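Local coordinates for protein GDNF family receptor alpha-3 (Homo sapiens, PDB 2GH0) that binds the neurotrophic factor artemin as a cell-surface co-receptor, which leads to autophosphorylation and activation of the RET receptor, at residues S9-K14 against L67-P72; D23-L28 against L51-K56; V45-L50 against N88-P93; D117-C122 against E182-H187. All coordinates share one frame; numbering follows the deposited sequence.

Interaction 1: residues S9-K14 against L67-P72; sequences SDLCLK and LCPCAP
Cys-12 and Cys-68 are joined by a disulfide, SG to SG 2.0 Å, whose chi3 of 98° is close to the perpendicular twist that such a bond prefers. The bridge brings the two backbones together, with the Cys-12 and Cys-68 CA atoms 5.1 Å apart. On the Cys-68 side, SG sits between the backbone N and the carbonyl carbon (chi1 52°), which turns it across to the helix. Beside the bridge, Cys-70 SG lies 3.6 Å from Cys-12 SG without being bonded to it; its own covalent partner is Cys-77 on helix 75-83. Two disulfides thus lie side by side, a local piece of the cysteine-rich, all-helical architecture of the GDNF/GAS1 domain, here tying the start of helix 11-20 to the loop between helices 59-66 and 75-83.

Leu-11 supplies the apolar part of the contact. Its CD1 reaches Pro-69 CG at 3.7 Å, and the two side chains run roughly perpendicular to each other. A water adds a polar link next to this pair, accepting from Leu-11 N at 2.9 Å and donating to Pro-69 O, so an amide in the first turn of the helix is satisfied by way of the opposite loop.

Further out, the helix start is fixed by Asp-10 at the N-cap. Its OD2 accepts from Leu-13 N at 2.8 Å in a nearly straight bond, on the syn side and 29° out of the carboxylate plane. The loop has its own support, since Cys-68 O accepts a hydrogen bond from Arg-81 NH1 and Pro-69 packs on His-202 and Ser-203 of helix 189-205.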
loop_
_atom_site.group_PDB
_atom_site.type_symbol
_atom_site.label_atom_id
_atom_site.label_comp_id
_atom_site.label_asym_id
_atom_site.label_seq_id
_atom_site.Cartn_x
_atom_site.Cartn_y
_atom_site.Cartn_z
ATOM N N SER C 9 1.191 -39.699 -14.096
ATOM C CA SER C 9 0.317 -39.534 -12.930
ATOM C C SER C 9 -0.727 -40.642 -12.899
ATOM O O SER C 9 -1.224 -41.052 -13.952
ATOM C CB SER C 9 -0.387 -38.188 -13.019
ATOM O OG SER C 9 0.554 -37.173 -12.736
ATOM N N ASP C 10 -1.100 -41.102 -11.712
ATOM C CA ASP C 10 -2.144 -42.104 -11.625
ATOM C C ASP C 10 -3.510 -41.441 -11.784
ATOM O O ASP C 10 -3.624 -40.205 -11.788
ATOM C CB ASP C 10 -2.053 -42.869 -10.312
ATOM C CG ASP C 10 -2.270 -41.973 -9.076
ATOM O OD1 ASP C 10 -1.342 -41.816 -8.239
ATOM O OD2 ASP C 10 -3.372 -41.455 -8.904
ATOM N N LEU C 11 -4.544 -42.253 -11.959
ATOM C CA LEU C 11 -5.846 -41.682 -12.300
ATOM C C LEU C 11 -6.518 -41.084 -11.073
ATOM O O LEU C 11 -7.331 -40.191 -11.196
ATOM C CB LEU C 11 -6.783 -42.731 -12.939
ATOM C CG LEU C 11 -6.259 -43.201 -14.306
ATOM C CD1 LEU C 11 -7.279 -44.059 -15.013
ATOM C CD2 LEU C 11 -5.920 -42.023 -15.176
ATOM N N CYS C 12 -6.181 -41.561 -9.883
ATOM C CA CYS C 12 -6.736 -40.890 -8.690
ATOM C C CYS C 12 -6.267 -39.417 -8.613
ATOM O O CYS C 12 -7.061 -38.536 -8.352
ATOM C CB CYS C 12 -6.379 -41.647 -7.426
ATOM S SG CYS C 12 -7.458 -43.143 -7.321
ATOM N N LEU C 13 -4.994 -39.172 -8.902
ATOM C CA LEU C 13 -4.454 -37.814 -8.969
ATOM C C LEU C 13 -5.153 -37.054 -10.093
ATOM O O LEU C 13 -5.584 -35.928 -9.893
ATOM C CB LEU C 13 -2.920 -37.810 -9.196
ATOM C CG LEU C 13 -2.261 -36.421 -9.336
ATOM C CD1 LEU C 13 -2.673 -35.435 -8.217
ATOM C CD2 LEU C 13 -0.743 -36.523 -9.399
ATOM N N LYS C 14 -5.215 -37.641 -11.288
ATOM C CA LYS C 14 -5.915 -36.968 -12.401
ATOM C C LYS C 14 -7.366 -36.583 -12.072
ATOM O O LYS C 14 -7.819 -35.447 -12.394
ATOM C CB LYS C 14 -5.827 -37.796 -13.691
ATOM C CG LYS C 14 -4.435 -37.847 -14.276
ATOM C CD LYS C 14 -4.479 -38.736 -15.544
ATOM C CE LYS C 14 -3.130 -38.892 -16.242
ATOM N NZ LYS C 14 -3.324 -39.159 -17.747
ATOM N N LEU C 67 -14.082 -42.698 -6.466
ATOM C CA LEU C 67 -14.201 -44.052 -7.083
ATOM C C LEU C 67 -13.263 -44.136 -8.223
ATOM O O LEU C 67 -13.620 -44.512 -9.315
ATOM C CB LEU C 67 -15.634 -44.409 -7.505
ATOM C CG LEU C 67 -16.677 -44.218 -6.383
ATOM C CD1 LEU C 67 -18.134 -44.531 -6.784
ATOM C CD2 LEU C 67 -16.303 -44.989 -5.117
ATOM N N CYS C 68 -12.002 -43.841 -7.927
ATOM C CA CYS C 68 -10.997 -43.707 -9.004
ATOM C C CYS C 68 -10.221 -45.008 -9.099
ATOM O O CYS C 68 -9.977 -45.731 -8.044
ATOM C CB CYS C 68 -10.092 -42.479 -8.756
ATOM S SG CYS C 68 -9.344 -42.451 -7.095
ATOM N N PRO C 69 -9.885 -45.406 -10.327
ATOM C CA PRO C 69 -9.264 -46.712 -10.522
ATOM C C PRO C 69 -7.737 -46.703 -10.287
ATOM O O PRO C 69 -7.107 -45.716 -10.631
ATOM C CB PRO C 69 -9.558 -46.994 -12.003
ATOM C CG PRO C 69 -9.594 -45.674 -12.643
ATOM C CD PRO C 69 -10.088 -44.671 -11.608
ATOM N N CYS C 70 -7.166 -47.812 -9.757
ATOM C CA CYS C 70 -5.738 -47.957 -9.466
ATOM C C CYS C 70 -5.255 -49.283 -10.014
ATOM O O CYS C 70 -5.908 -50.310 -9.807
ATOM C CB CYS C 70 -5.448 -47.928 -7.959
ATOM S SG CYS C 70 -5.822 -46.299 -7.185
ATOM N N ALA C 71 -4.094 -49.293 -10.644
ATOM C CA ALA C 71 -3.468 -50.564 -11.022
ATOM C C ALA C 71 -3.209 -51.393 -9.748
ATOM O O ALA C 71 -3.038 -50.830 -8.652
ATOM C CB ALA C 71 -2.171 -50.327 -11.807
ATOM N N PRO C 72 -3.184 -52.749 -9.873
ATOM C CA PRO C 72 -3.054 -53.646 -8.718
ATOM C C PRO C 72 -1.797 -53.316 -7.873
ATOM O O PRO C 72 -1.869 -53.226 -6.634
ATOM C CB PRO C 72 -2.836 -55.028 -9.393
ATOM C CG PRO C 72 -2.240 -54.686 -10.794
ATOM C CD PRO C 72 -3.125 -53.498 -11.150
HETATM O O HOH W 1 -4.570 -45.176 -11.919
#

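Interaction 2: residues D23-L28 against L51-K56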
loop_
_atom_site.group_PDB
_atom_site.type_symbol
_atom_site.label_atom_id
_atom_site.label_comp_id
_atom_site.label_asym_id
_atom_site.label_seq_id
_atom_site.Cartn_x
_atom_site.Cartn_y
_atom_site.Cartn_z
ATOM N N ASP C 23 -14.723 -24.958 -10.930
ATOM C CA ASP C 23 -14.760 -23.920 -9.898
ATOM C C ASP C 23 -15.483 -24.408 -8.669
ATOM O O ASP C 23 -14.938 -24.288 -7.578
ATOM C CB ASP C 23 -15.422 -22.626 -10.388
ATOM C CG ASP C 23 -14.742 -22.036 -11.599
ATOM O OD1 ASP C 23 -13.696 -22.585 -12.010
ATOM O OD2 ASP C 23 -15.261 -21.040 -12.162
ATOM N N LYS C 24 -16.686 -24.948 -8.872
ATOM C CA LYS C 24 -17.584 -25.369 -7.786
ATOM C C LYS C 24 -16.980 -26.510 -6.991
ATOM O O LYS C 24 -16.960 -26.476 -5.759
ATOM C CB LYS C 24 -18.979 -25.778 -8.318
ATOM C CG LYS C 24 -19.795 -26.616 -7.341
ATOM C CD LYS C 24 -21.192 -26.894 -7.891
ATOM C CE LYS C 24 -21.185 -27.875 -9.076
ATOM N NZ LYS C 24 -22.463 -27.740 -9.869
ATOM N N CYS C 25 -16.486 -27.529 -7.683
ATOM C CA CYS C 25 -15.913 -28.684 -7.007
ATOM C C CYS C 25 -14.596 -28.335 -6.280
ATOM O O CYS C 25 -14.321 -28.862 -5.183
ATOM C CB CYS C 25 -15.636 -29.802 -8.027
ATOM S SG CYS C 25 -15.223 -31.366 -7.332
ATOM N N ASP C 26 -13.751 -27.528 -6.920
ATOM C CA ASP C 26 -12.525 -27.070 -6.278
ATOM C C ASP C 26 -12.834 -26.435 -4.915
ATOM O O ASP C 26 -12.163 -26.708 -3.910
ATOM C CB ASP C 26 -11.827 -26.022 -7.181
ATOM C CG ASP C 26 -10.518 -25.488 -6.566
ATOM O OD1 ASP C 26 -9.707 -26.323 -6.118
ATOM O OD2 ASP C 26 -10.357 -24.268 -6.477
ATOM N N ARG C 27 -13.838 -25.561 -4.865
ATOM C CA ARG C 27 -14.073 -24.813 -3.615
ATOM C C ARG C 27 -14.531 -25.796 -2.528
ATOM O O ARG C 27 -14.134 -25.662 -1.363
ATOM C CB ARG C 27 -15.064 -23.686 -3.801
ATOM C CG ARG C 27 -14.438 -22.469 -4.587
ATOM C CD ARG C 27 -14.642 -21.142 -3.932
ATOM N NE ARG C 27 -14.346 -20.066 -4.889
ATOM C CZ ARG C 27 -14.422 -18.777 -4.615
ATOM N NH1 ARG C 27 -14.790 -18.375 -3.401
ATOM N NH2 ARG C 27 -14.129 -17.888 -5.555
ATOM N N LEU C 28 -15.375 -26.754 -2.922
ATOM C CA LEU C 28 -15.946 -27.738 -1.941
ATOM C C LEU C 28 -14.878 -28.724 -1.439
ATOM O O LEU C 28 -14.903 -29.156 -0.268
ATOM C CB LEU C 28 -17.116 -28.497 -2.564
ATOM C CG LEU C 28 -18.310 -27.581 -2.884
ATOM C CD1 LEU C 28 -19.202 -28.420 -3.807
ATOM C CD2 LEU C 28 -19.087 -27.238 -1.648
ATOM N N LEU C 51 -19.991 -33.883 4.237
ATOM C CA LEU C 51 -21.399 -34.001 3.888
ATOM C C LEU C 51 -21.773 -32.976 2.830
ATOM O O LEU C 51 -22.457 -33.302 1.839
ATOM C CB LEU C 51 -22.277 -33.817 5.124
ATOM C CG LEU C 51 -22.383 -35.060 6.045
ATOM C CD1 LEU C 51 -22.991 -34.596 7.341
ATOM C CD2 LEU C 51 -23.214 -36.168 5.426
ATOM N N THR C 52 -21.312 -31.756 3.024
ATOM C CA THR C 52 -21.582 -30.665 2.046
ATOM C C THR C 52 -20.964 -30.989 0.714
ATOM O O THR C 52 -21.582 -30.758 -0.338
ATOM C CB THR C 52 -21.001 -29.375 2.551
ATOM O OG1 THR C 52 -21.679 -29.074 3.778
ATOM C CG2 THR C 52 -21.205 -28.244 1.558
ATOM N N PHE C 53 -19.755 -31.543 0.740
ATOM C CA PHE C 53 -19.066 -31.821 -0.523
ATOM C C PHE C 53 -19.904 -32.777 -1.369
ATOM O O PHE C 53 -20.090 -32.549 -2.531
ATOM C CB PHE C 53 -17.652 -32.453 -0.318
ATOM C CG PHE C 53 -17.002 -32.848 -1.633
ATOM C CD1 PHE C 53 -16.375 -31.886 -2.396
ATOM C CD2 PHE C 53 -17.096 -34.169 -2.119
ATOM C CE1 PHE C 53 -15.790 -32.187 -3.635
ATOM C CE2 PHE C 53 -16.535 -34.527 -3.364
ATOM C CZ PHE C 53 -15.882 -33.504 -4.133
ATOM N N PHE C 54 -20.346 -33.908 -0.816
ATOM C CA PHE C 54 -21.093 -34.858 -1.629
ATOM C C PHE C 54 -22.514 -34.343 -1.954
ATOM O O PHE C 54 -23.114 -34.730 -2.954
ATOM C CB PHE C 54 -21.093 -36.252 -0.944
ATOM C CG PHE C 54 -19.766 -36.862 -0.963
ATOM C CD1 PHE C 54 -18.928 -36.804 0.137
ATOM C CD2 PHE C 54 -19.301 -37.395 -2.165
ATOM C CE1 PHE C 54 -17.642 -37.329 0.053
ATOM C CE2 PHE C 54 -18.034 -37.917 -2.276
ATOM C CZ PHE C 54 -17.181 -37.867 -1.196
ATOM N N GLU C 55 -23.050 -33.518 -1.089
ATOM C CA GLU C 55 -24.304 -32.892 -1.350
ATOM C C GLU C 55 -24.287 -31.890 -2.530
ATOM O O GLU C 55 -25.255 -31.840 -3.315
ATOM C CB GLU C 55 -24.750 -32.176 -0.098
ATOM C CG GLU C 55 -26.029 -31.579 -0.224
ATOM C CD GLU C 55 -26.554 -31.130 1.126
ATOM O OE1 GLU C 55 -25.787 -31.201 2.145
ATOM O OE2 GLU C 55 -27.746 -30.714 1.158
ATOM N N LYS C 56 -23.210 -31.101 -2.617
ATOM C CA LYS C 56 -23.154 -29.952 -3.514
ATOM C C LYS C 56 -22.364 -30.193 -4.813
ATOM O O LYS C 56 -22.688 -29.605 -5.841
ATOM C CB LYS C 56 -22.653 -28.697 -2.773
ATOM C CG LYS C 56 -23.584 -28.247 -1.610
ATOM C CD LYS C 56 -24.993 -27.999 -2.062
ATOM C CE LYS C 56 -25.979 -27.760 -0.866
ATOM N NZ LYS C 56 -27.168 -27.017 -1.401
#
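An antiparallel helix pair of the GDNF/GAS1 domain brings Leu-28 against Phe-53: the short axes of 23-28 and 51-56 run at 168° and approach to 9.9 Å. Leu-28 CB sits 3.5 Å from Phe-53 CD1, approaching the ring obliquely. Of its two methyls, CD1 meets Lys-56 CB at 3.6 Å, and CD2 touches both Thr-52 CG2 and Lys-56 CB at 4.0 Å.

Phe-53 crosses the gap because its CG stands opposite the backbone N (chi1 175°), which carries the ring toward helix 23-35. There Cys-25 SG, bonded to Cys-19, lies at the ring's edge, 3.8 Å from Phe-53 CE1; measured from the ring centroid it lies 74° off the normal, a sulfur-aromatic contact. The Cys-19/Cys-25 bridge thus packs against an aromatic ring between these helices; Tyr-32 lies edge-to-face with Phe-53, and helix 59-66 adds Ala-62 and Leu-65 against it. With alanine at Phe-53, Cys-25 SG would probably lose its aromatic neighbour and a gap would open beside Leu-28 CB. On the exposed side, the aliphatic part of Lys-24, bent at chi3, passes over the helix end with CD 3.7 Å from Lys-56 O.

Interaction 3: residues V45-L50 against N88-P93; sequences VCLRQL and NCALPP
Cys-46 and Cys-89 bring two disulfides of the GDNF/GAS1 fold side by side where helix 43-56 meets the short helix 87-90. Cys-46 is paired with Cys-36 and Cys-89 with Cys-41, so the two sulfurs facing each other are neighbours and not a bonded pair: the Cys-46 and Cys-89 SG atoms are 3.5 Å apart, far beyond the length of a disulfide. The first torsions explain the meeting. Both SG atoms stand opposite their own backbone N, at chi1 169° for Cys-46 and 177° for Cys-89, and Cys-89 SG also comes within 3.4 Å of Cys-46 CB. The two sulfurs thus pack against each other in a buried contact.

The apolar packing gathers round the methyl of Ala-90. Leu-47 CD1 approaches Ala-90 CB to 3.8 Å and Leu-50 CD1 to 3.9 Å, two leucines just under one helical turn apart that close on the same small side chain. Its small size suits the close backbones, Leu-47 CA and Ala-90 CA being 5.9 Å apart. Leu-50 is backed in turn by Tyr-32 of helix 23-35 and by Ile-85.

Backbone polar groups are satisfied separately: Leu-50 N bonds to Cys-46 O within the helix, and Ala-90 O accepts a hydrogen bond from Arg-43 NE, one turn before Leu-47. That same Ala-90 O is also touched by a carbon, Leu-47 CD1, at 3.3 Å.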
loop_
_atom_site.group_PDB
_atom_site.type_symbol
_atom_site.label_atom_id
_atom_site.label_comp_id
_atom_site.label_asym_id
_atom_site.label_seq_id
_atom_site.Cartn_x
_atom_site.Cartn_y
_atom_site.Cartn_z
ATOM N N VAL C 45 -16.411 -30.704 12.345
ATOM C CA VAL C 45 -16.355 -29.728 11.268
ATOM C C VAL C 45 -15.927 -30.468 10.006
ATOM O O VAL C 45 -16.481 -30.263 8.962
ATOM C CB VAL C 45 -15.386 -28.586 11.565
ATOM C CG1 VAL C 45 -15.386 -27.567 10.411
ATOM C CG2 VAL C 45 -15.793 -27.909 12.841
ATOM N N CYS C 46 -14.951 -31.355 10.126
ATOM C CA CYS C 46 -14.535 -32.180 8.948
ATOM C C CYS C 46 -15.707 -32.973 8.395
ATOM O O CYS C 46 -15.976 -33.005 7.186
ATOM C CB CYS C 46 -13.373 -33.076 9.373
ATOM S SG CYS C 46 -12.933 -34.381 8.190
ATOM N N LEU C 47 -16.463 -33.600 9.294
ATOM C CA LEU C 47 -17.591 -34.442 8.876
ATOM C C LEU C 47 -18.626 -33.565 8.143
ATOM O O LEU C 47 -19.164 -33.960 7.133
ATOM C CB LEU C 47 -18.220 -35.069 10.149
ATOM C CG LEU C 47 -18.012 -36.509 10.540
ATOM C CD1 LEU C 47 -16.909 -37.317 9.792
ATOM C CD2 LEU C 47 -18.129 -36.686 12.125
ATOM N N ARG C 48 -18.903 -32.386 8.662
ATOM C CA ARG C 48 -19.891 -31.482 8.085
ATOM C C ARG C 48 -19.433 -30.997 6.682
ATOM O O ARG C 48 -20.236 -30.905 5.750
ATOM C CB ARG C 48 -20.065 -30.255 8.997
ATOM C CG ARG C 48 -21.046 -29.215 8.471
ATOM C CD ARG C 48 -22.450 -29.847 8.317
ATOM N NE ARG C 48 -22.731 -30.152 6.901
ATOM C CZ ARG C 48 -23.875 -30.660 6.442
ATOM N NH1 ARG C 48 -24.888 -30.947 7.270
ATOM N NH2 ARG C 48 -24.026 -30.836 5.148
ATOM N N GLN C 49 -18.144 -30.736 6.536
ATOM C CA GLN C 49 -17.608 -30.323 5.186
ATOM C C GLN C 49 -17.625 -31.473 4.184
ATOM O O GLN C 49 -17.806 -31.257 2.969
ATOM C CB GLN C 49 -16.206 -29.700 5.323
ATOM C CG GLN C 49 -16.216 -28.370 6.111
ATOM C CD GLN C 49 -17.170 -27.373 5.432
ATOM O OE1 GLN C 49 -17.014 -27.054 4.260
ATOM N NE2 GLN C 49 -18.196 -26.962 6.140
ATOM N N LEU C 50 -17.411 -32.699 4.654
ATOM C CA LEU C 50 -17.596 -33.905 3.807
ATOM C C LEU C 50 -19.046 -34.051 3.325
ATOM O O LEU C 50 -19.301 -34.309 2.120
ATOM C CB LEU C 50 -17.100 -35.193 4.536
ATOM C CG LEU C 50 -15.566 -35.331 4.611
ATOM C CD1 LEU C 50 -15.253 -36.416 5.584
ATOM C CD2 LEU C 50 -14.944 -35.700 3.238
ATOM N N ASN C 88 -8.250 -40.400 8.875
ATOM C CA ASN C 88 -7.548 -40.141 10.160
ATOM C C ASN C 88 -8.182 -38.992 10.931
ATOM O O ASN C 88 -7.987 -38.865 12.122
ATOM C CB ASN C 88 -6.058 -39.878 9.918
ATOM C CG ASN C 88 -5.317 -41.146 9.456
ATOM O OD1 ASN C 88 -5.632 -42.248 9.901
ATOM N ND2 ASN C 88 -4.337 -40.987 8.577
ATOM N N CYS C 89 -8.922 -38.139 10.225
ATOM C CA CYS C 89 -9.703 -37.132 10.875
ATOM C C CYS C 89 -11.161 -37.512 11.035
ATOM O O CYS C 89 -11.729 -37.262 12.103
ATOM C CB CYS C 89 -9.647 -35.794 10.133
ATOM S SG CYS C 89 -10.743 -34.592 10.958
ATOM N N ALA C 90 -11.770 -38.026 9.964
ATOM C CA ALA C 90 -13.217 -38.245 9.874
ATOM C C ALA C 90 -13.672 -39.401 10.774
ATOM O O ALA C 90 -14.798 -39.410 11.239
ATOM C CB ALA C 90 -13.621 -38.553 8.433
ATOM N N LEU C 91 -12.802 -40.371 10.983
ATOM C CA LEU C 91 -13.193 -41.599 11.725
ATOM C C LEU C 91 -12.614 -41.609 13.129
ATOM O O LEU C 91 -11.463 -41.218 13.312
ATOM C CB LEU C 91 -12.749 -42.825 10.933
ATOM C CG LEU C 91 -13.160 -42.889 9.449
ATOM C CD1 LEU C 91 -12.565 -44.149 8.785
ATOM C CD2 LEU C 91 -14.630 -42.931 9.382
ATOM N N PRO C 92 -13.411 -42.078 14.134
ATOM C CA PRO C 92 -12.937 -42.284 15.499
ATOM C C PRO C 92 -11.677 -43.121 15.497
ATOM O O PRO C 92 -11.547 -43.989 14.678
ATOM C CB PRO C 92 -14.091 -43.050 16.156
ATOM C CG PRO C 92 -15.308 -42.547 15.444
ATOM C CD PRO C 92 -14.840 -42.427 13.991
ATOM N N PRO C 93 -10.728 -42.841 16.398
ATOM C CA PRO C 93 -9.508 -43.679 16.373
ATOM C C PRO C 93 -9.736 -45.077 16.974
ATOM O O PRO C 93 -8.943 -46.006 16.716
ATOM C CB PRO C 93 -8.521 -42.882 17.222
ATOM C CG PRO C 93 -9.405 -42.115 18.181
ATOM C CD PRO C 93 -10.668 -41.785 17.422
#

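Interaction 4: residues D117-C122 against E182-H187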
loop_
_atom_site.group_PDB
_atom_site.type_symbol
_atom_site.label_atom_id
_atom_site.label_comp_id
_atom_site.label_asym_id
_atom_site.label_seq_id
_atom_site.Cartn_x
_atom_site.Cartn_y
_atom_site.Cartn_z
ATOM N N ASP C 117 -31.580 -44.718 2.798
ATOM C CA ASP C 117 -31.489 -44.755 1.351
ATOM C C ASP C 117 -30.428 -45.720 0.854
ATOM O O ASP C 117 -30.603 -46.289 -0.219
ATOM C CB ASP C 117 -31.465 -43.391 0.648
ATOM C CG ASP C 117 -30.596 -42.387 1.303
ATOM O OD1 ASP C 117 -29.365 -42.635 1.297
ATOM O OD2 ASP C 117 -31.128 -41.260 1.673
ATOM N N PHE C 118 -29.352 -45.925 1.604
ATOM C CA PHE C 118 -28.314 -46.882 1.182
ATOM C C PHE C 118 -28.906 -48.324 1.179
ATOM O O PHE C 118 -28.687 -49.155 0.259
ATOM C CB PHE C 118 -27.108 -46.741 2.134
ATOM C CG PHE C 118 -26.054 -47.815 1.945
ATOM C CD1 PHE C 118 -25.328 -47.887 0.757
ATOM C CD2 PHE C 118 -25.813 -48.721 2.906
ATOM C CE1 PHE C 118 -24.388 -48.853 0.564
ATOM C CE2 PHE C 118 -24.859 -49.741 2.704
ATOM C CZ PHE C 118 -24.162 -49.795 1.541
ATOM N N GLN C 119 -29.684 -48.628 2.209
ATOM C CA GLN C 119 -30.394 -49.927 2.264
ATOM C C GLN C 119 -31.425 -50.134 1.157
ATOM O O GLN C 119 -31.635 -51.255 0.752
ATOM C CB GLN C 119 -31.121 -50.044 3.609
ATOM C CG GLN C 119 -30.107 -50.181 4.700
ATOM C CD GLN C 119 -30.728 -50.288 6.113
ATOM O OE1 GLN C 119 -31.903 -49.908 6.371
ATOM N NE2 GLN C 119 -29.913 -50.796 7.043
ATOM N N THR C 120 -32.076 -49.059 0.717
ATOM C CA THR C 120 -33.105 -49.041 -0.335
ATOM C C THR C 120 -32.449 -49.226 -1.714
ATOM O O THR C 120 -32.917 -50.042 -2.512
ATOM C CB THR C 120 -33.891 -47.740 -0.301
ATOM O OG1 THR C 120 -34.619 -47.683 0.939
ATOM C CG2 THR C 120 -34.916 -47.624 -1.449
ATOM N N HIS C 121 -31.358 -48.533 -1.966
ATOM C CA HIS C 121 -30.808 -48.557 -3.326
ATOM C C HIS C 121 -29.707 -49.587 -3.531
ATOM O O HIS C 121 -29.553 -50.092 -4.657
ATOM C CB HIS C 121 -30.347 -47.173 -3.731
ATOM C CG HIS C 121 -31.472 -46.184 -3.842
ATOM N ND1 HIS C 121 -31.808 -45.310 -2.818
ATOM C CD2 HIS C 121 -32.392 -45.992 -4.812
ATOM C CE1 HIS C 121 -32.854 -44.580 -3.184
ATOM N NE2 HIS C 121 -33.214 -44.960 -4.395
ATOM N N CYS C 122 -28.994 -49.925 -2.462
ATOM C CA CYS C 122 -27.866 -50.829 -2.575
ATOM C C CYS C 122 -28.194 -52.227 -2.123
ATOM O O CYS C 122 -27.275 -53.023 -2.006
ATOM C CB CYS C 122 -26.641 -50.315 -1.816
ATOM S SG CYS C 122 -26.013 -48.741 -2.436
ATOM N N GLU C 182 -22.512 -55.115 8.978
ATOM C CA GLU C 182 -21.143 -54.941 8.455
ATOM C C GLU C 182 -21.042 -55.406 6.984
ATOM O O GLU C 182 -20.435 -54.726 6.110
ATOM C CB GLU C 182 -20.179 -55.777 9.327
ATOM C CG GLU C 182 -18.763 -55.216 9.217
ATOM C CD GLU C 182 -17.958 -55.731 7.977
ATOM O OE1 GLU C 182 -18.274 -56.832 7.447
ATOM O OE2 GLU C 182 -16.950 -55.058 7.620
ATOM N N GLY C 183 -21.552 -56.620 6.757
ATOM C CA GLY C 183 -21.519 -57.257 5.442
ATOM C C GLY C 183 -22.196 -56.468 4.335
ATOM O O GLY C 183 -21.828 -56.550 3.198
ATOM N N PHE C 184 -23.251 -55.739 4.669
ATOM C CA PHE C 184 -23.975 -54.888 3.712
ATOM C C PHE C 184 -23.055 -53.854 3.055
ATOM O O PHE C 184 -23.299 -53.433 1.924
ATOM C CB PHE C 184 -25.197 -54.217 4.410
ATOM C CG PHE C 184 -26.265 -53.811 3.462
ATOM C CD1 PHE C 184 -27.159 -54.731 2.962
ATOM C CD2 PHE C 184 -26.344 -52.500 3.010
ATOM C CE1 PHE C 184 -28.158 -54.347 2.051
ATOM C CE2 PHE C 184 -27.350 -52.092 2.050
ATOM C CZ PHE C 184 -28.239 -53.032 1.591
ATOM N N PHE C 185 -21.930 -53.543 3.704
ATOM C CA PHE C 185 -20.911 -52.669 3.140
ATOM C C PHE C 185 -19.728 -53.474 2.660
ATOM O O PHE C 185 -19.216 -53.232 1.568
ATOM C CB PHE C 185 -20.372 -51.712 4.236
ATOM C CG PHE C 185 -21.353 -50.670 4.658
ATOM C CD1 PHE C 185 -22.338 -50.968 5.594
ATOM C CD2 PHE C 185 -21.305 -49.393 4.084
ATOM C CE1 PHE C 185 -23.277 -50.044 5.997
ATOM C CE2 PHE C 185 -22.220 -48.440 4.484
ATOM C CZ PHE C 185 -23.200 -48.748 5.439
ATOM N N SER C 186 -19.294 -54.448 3.447
ATOM C CA SER C 186 -18.054 -55.116 3.126
ATOM C C SER C 186 -18.132 -56.212 2.050
ATOM O O SER C 186 -17.091 -56.523 1.420
ATOM C CB SER C 186 -17.355 -55.583 4.372
ATOM O OG SER C 186 -18.068 -56.686 4.919
ATOM N N HIS C 187 -19.305 -56.830 1.858
ATOM C CA HIS C 187 -19.415 -57.990 0.925
ATOM C C HIS C 187 -20.844 -57.926 0.371
ATOM O O HIS C 187 -21.693 -58.644 0.824
ATOM C CB HIS C 187 -19.188 -59.309 1.640
ATOM C CG HIS C 187 -18.978 -60.488 0.724
ATOM N ND1 HIS C 187 -17.760 -61.097 0.634
ATOM C CD2 HIS C 187 -19.777 -61.099 -0.197
ATOM C CE1 HIS C 187 -17.823 -62.100 -0.237
ATOM N NE2 HIS C 187 -19.047 -62.144 -0.744
#
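Phe-118 meets two successive phenylalanines, Phe-184 and Phe-185, in two different orientations. Against Phe-184 the pair is an offset edge-to-face one: the edge of Phe-184 is directed at the face of Phe-118, with ring centroids 5.2 Å apart and planes at 89°. Against Phe-185 it is an offset stack, with centroids at 4.4 Å and planes inclined by 27°. Phe-118 CE2 lies over one face of the Phe-185 ring, displaced toward the rim. Phe-118 reaches both because its CG is trans to the backbone N, and the ring extends from helix 109-121 toward helix 175-186.

These three rings form an aromatic cluster within the GDNF/GAS1 domain between helices 109-121 and 175-186, whose short axes cross at 64° and come no closer than 11.9 Å. The three phenylalanine rings span this separation. Leu-145 packs on both Phe-118 and Phe-185, while Tyr-142 of helix 135-143 adds to the Phe-118 side and Leu-164 of strand 162-164 to the Phe-185 side. Replacing Phe-185 by serine is likely to cost Phe-118 its stacking partner and open a gap between the helices beside Leu-145.

The far end of Phe-184 reaches the last turn of helix 109-121. Its CE2 is 3.7 Å from Gln-119 CA, and its CZ approaches Cys-122 O obliquely at 3.7 Å. Cys-122, bonded to Cys-138, is the first residue past the helix, and its amide N still bonds to Phe-118 O at 2.8 Å.

In the fold
Interactions 1, 2 and 3 fall in the first part of the chain, and interaction 4 in the second GDNF/GAS1 range. Interaction 2 sits within the span of chain that interaction 1 closes, their centres about 20 Å apart; helices 11-20 and 23-35 are consecutive. Interactions 2 and 3 alternate along the sequence, share helix 43-56, have centres about 16 Å apart and touch through a weak, long ion pair, Glu-55 OE1 to Arg-48 NH2. Interaction 4 comes last, its centre about 24 Å from those of interactions 1 and 2, across the chain's centre from both. Disulfides are thus central to interactions 1 and 3, aromatic rings to interactions 2 and 4.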